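Local coordinates for protein esterase TesA (Pseudomonas aeruginosa, PDB 4JGG) that hydrolyses carboxylic esters, including Tween detergents and short-chain p-nitrophenyl esters, and shows weak thioesterase activity towards palmitoyl-coenzyme A, at residues Pro104-Leu107 with Gln108-Ala112. Residues are numbered along the deposited sequence; the frame is centred on the assembly and turned at random.
Sequences PAQL and QQNLA
Q106 with N110 and L107 with L111 are neighbours one helical turn apart, forming a local contact in the first turns of the surface helix 104-121, away from the presumed catalytic residues. Four i to i+4 backbone hydrogen bonds join the two segments, the shortest from L111 N to L107 O at 2.9 Å. P104 opens the run and needs no amide hydrogen there; its carbonyl receives Q108 N at 3.2 Å.

On one side, Q106 and N110 bring their amides together at 79° to each other. Q106 OE1 and N110 ND2 are 3.3 Å apart, but the angle is too poor for a direct hydrogen bond. A water joins them instead, donating to Q106 OE1 at 3.1 Å and accepting from N110 ND2 at the same distance. Q106 has CG wedged between its backbone N and carbonyl carbon (chi1 55°) and bends again at chi2, which curls the amide back toward the start of the helix, where NE2 hydrogen-bonds to A103 O and D97 OD2. N110 ND2 also reaches S70 OG, so ND2 has two hydrogen-bond partners, the water and S70 OG at the start of helix 70-84.

The fold is the alpha/beta/alpha sandwich of the SGNH hydrolases, a five-stranded parallel sheet between helices, and this helix leads into strand 124-128. On the side facing helix 138-155, the CD1 methyls of L107 and L111 meet at 3.6 Å, and L107 CD1 also lies 3.7 Å from L111 CG. The two side chains pass at a slant. V147 and Y148 of helix 138-155 touch L107 and L111 respectively, and Q108 NE2 hydrogen-bonds to Q154 OE1 on that same helix.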
ATOM      1  N   PRO A 104      -9.873  -6.066  13.361  1.00 16.26           N
ATOM      2  CA  PRO A 104      -9.228  -4.767  13.171  1.00 13.38           C
ATOM      3  C   PRO A 104      -8.056  -4.535  14.115  1.00 17.43           C
ATOM      4  O   PRO A 104      -7.134  -3.802  13.769  1.00 14.97           O
ATOM      5  CB  PRO A 104     -10.347  -3.779  13.496  1.00 14.76           C
ATOM      6  CG  PRO A 104     -11.590  -4.513  13.176  1.00 16.93           C
ATOM      7  CD  PRO A 104     -11.330  -5.939  13.534  1.00 14.89           C
ATOM      8  N   ALA A 105      -8.092  -5.135  15.300  1.00 18.21           N
ATOM      9  CA  ALA A 105      -7.041  -4.888  16.286  1.00 17.65           C
ATOM     10  C   ALA A 105      -5.730  -5.562  15.885  1.00 18.96           C
ATOM     11  O   ALA A 105      -4.651  -4.985  16.057  1.00 14.00           O
ATOM     12  CB  ALA A 105      -7.481  -5.340  17.665  1.00 18.22           C
ATOM     13  N   GLN A 106      -5.826  -6.779  15.346  1.00 15.83           N
ATOM     14  CA  GLN A 106      -4.639  -7.497  14.886  1.00 16.86           C
ATOM     15  C   GLN A 106      -4.005  -6.810  13.674  1.00 14.08           C
ATOM     16  O   GLN A 106      -2.791  -6.894  13.469  1.00 15.27           O
ATOM     17  CB  GLN A 106      -4.952  -8.976  14.589  1.00 16.27           C
ATOM     18  CG  GLN A 106      -6.099  -9.222  13.593  1.00 20.61           C
ATOM     19  CD  GLN A 106      -5.622  -9.349  12.141  1.00 21.05           C
ATOM     20  OE1 GLN A 106      -4.544  -9.896  11.871  1.00 27.61           O
ATOM     21  NE2 GLN A 106      -6.428  -8.854  11.208  1.00 11.70           N
ATOM     22  N   LEU A 107      -4.826  -6.132  12.878  1.00 13.77           N
ATOM     23  CA  LEU A 107      -4.324  -5.338  11.757  1.00 13.58           C
ATOM     24  C   LEU A 107      -3.455  -4.221  12.293  1.00 10.84           C
ATOM     25  O   LEU A 107      -2.342  -3.984  11.810  1.00 12.51           O
ATOM     26  CB  LEU A 107      -5.478  -4.735  10.949  1.00 13.46           C
ATOM     27  CG  LEU A 107      -5.061  -3.790   9.817  1.00 10.01           C
ATOM     28  CD1 LEU A 107      -4.149  -4.485   8.802  1.00  9.96           C
ATOM     29  CD2 LEU A 107      -6.272  -3.176   9.118  1.00 13.46           C
ATOM     30  N   GLN A 108      -3.972  -3.531  13.304  1.00 11.53           N
ATOM     31  CA  GLN A 108      -3.268  -2.405  13.900  1.00 15.03           C
ATOM     32  C   GLN A 108      -1.939  -2.873  14.488  1.00 15.89           C
ATOM     33  O   GLN A 108      -0.918  -2.208  14.354  1.00 13.77           O
ATOM     34  CB  GLN A 108      -4.141  -1.748  14.976  1.00 17.40           C
ATOM     35  CG  GLN A 108      -3.798  -0.285  15.240  1.00 18.02           C
ATOM     36  CD  GLN A 108      -2.505  -0.119  16.013  1.00 18.57           C
ATOM     37  OE1 GLN A 108      -1.988  -1.074  16.591  1.00 22.10           O
ATOM     38  NE2 GLN A 108      -1.974   1.103  16.030  1.00 22.70           N
ATOM     39  N   GLN A 109      -1.952  -4.034  15.130  1.00 12.56           N
ATOM     40  CA  GLN A 109      -0.739  -4.583  15.732  1.00 13.57           C
ATOM     41  C   GLN A 109       0.325  -4.945  14.682  1.00 13.14           C
ATOM     42  O   GLN A 109       1.496  -4.547  14.777  1.00 14.38           O
ATOM     43  CB  GLN A 109      -1.106  -5.820  16.557  1.00 15.04           C
ATOM     44  CG  GLN A 109       0.060  -6.468  17.293  1.00 23.40           C
ATOM     45  CD  GLN A 109      -0.326  -7.805  17.907  1.00 25.59           C
ATOM     46  OE1 GLN A 109      -0.851  -8.689  17.222  1.00 26.63           O
ATOM     47  NE2 GLN A 109      -0.079  -7.955  19.203  1.00 33.59           N
ATOM     48  N   ASN A 110      -0.089  -5.722  13.691  1.00 10.54           N
ATOM     49  CA  ASN A 110       0.798  -6.141  12.620  1.00 10.85           C
ATOM     50  C   ASN A 110       1.394  -4.980  11.818  1.00 12.43           C
ATOM     51  O   ASN A 110       2.598  -4.945  11.576  1.00 11.06           O
ATOM     52  CB  ASN A 110       0.073  -7.107  11.689  1.00  9.19           C
ATOM     53  CG  ASN A 110      -0.258  -8.419  12.364  1.00 15.81           C
ATOM     54  OD1 ASN A 110       0.418  -8.825  13.314  1.00 13.00           O
ATOM     55  ND2 ASN A 110      -1.297  -9.099  11.871  1.00 12.85           N
ATOM     56  N   LEU A 111       0.557  -4.030  11.413  1.00 11.42           N
ATOM     57  CA  LEU A 111       1.037  -2.889  10.631  1.00 11.30           C
ATOM     58  C   LEU A 111       1.977  -2.020  11.462  1.00 12.94           C
ATOM     59  O   LEU A 111       3.015  -1.596  10.986  1.00 16.65           O
ATOM     60  CB  LEU A 111      -0.130  -2.035  10.116  1.00 12.13           C
ATOM     61  CG  LEU A 111      -1.030  -2.526   8.979  1.00 10.77           C
ATOM     62  CD1 LEU A 111      -2.130  -1.495   8.760  1.00 11.86           C
ATOM     63  CD2 LEU A 111      -0.252  -2.746   7.674  1.00 10.43           C
ATOM     64  N   ALA A 112       1.598  -1.764  12.708  1.00 14.80           N
ATOM     65  CA  ALA A 112       2.432  -1.019  13.638  1.00 16.20           C
ATOM     66  C   ALA A 112       3.821  -1.636  13.755  1.00 16.56           C
ATOM     67  O   ALA A 112       4.819  -0.930  13.636  1.00 14.10           O
ATOM     68  CB  ALA A 112       1.756  -0.954  15.011  1.00 17.89           C
TER
HETATM   69  O   HOH W   1      -2.512 -11.300  13.681  1.00 22.44           O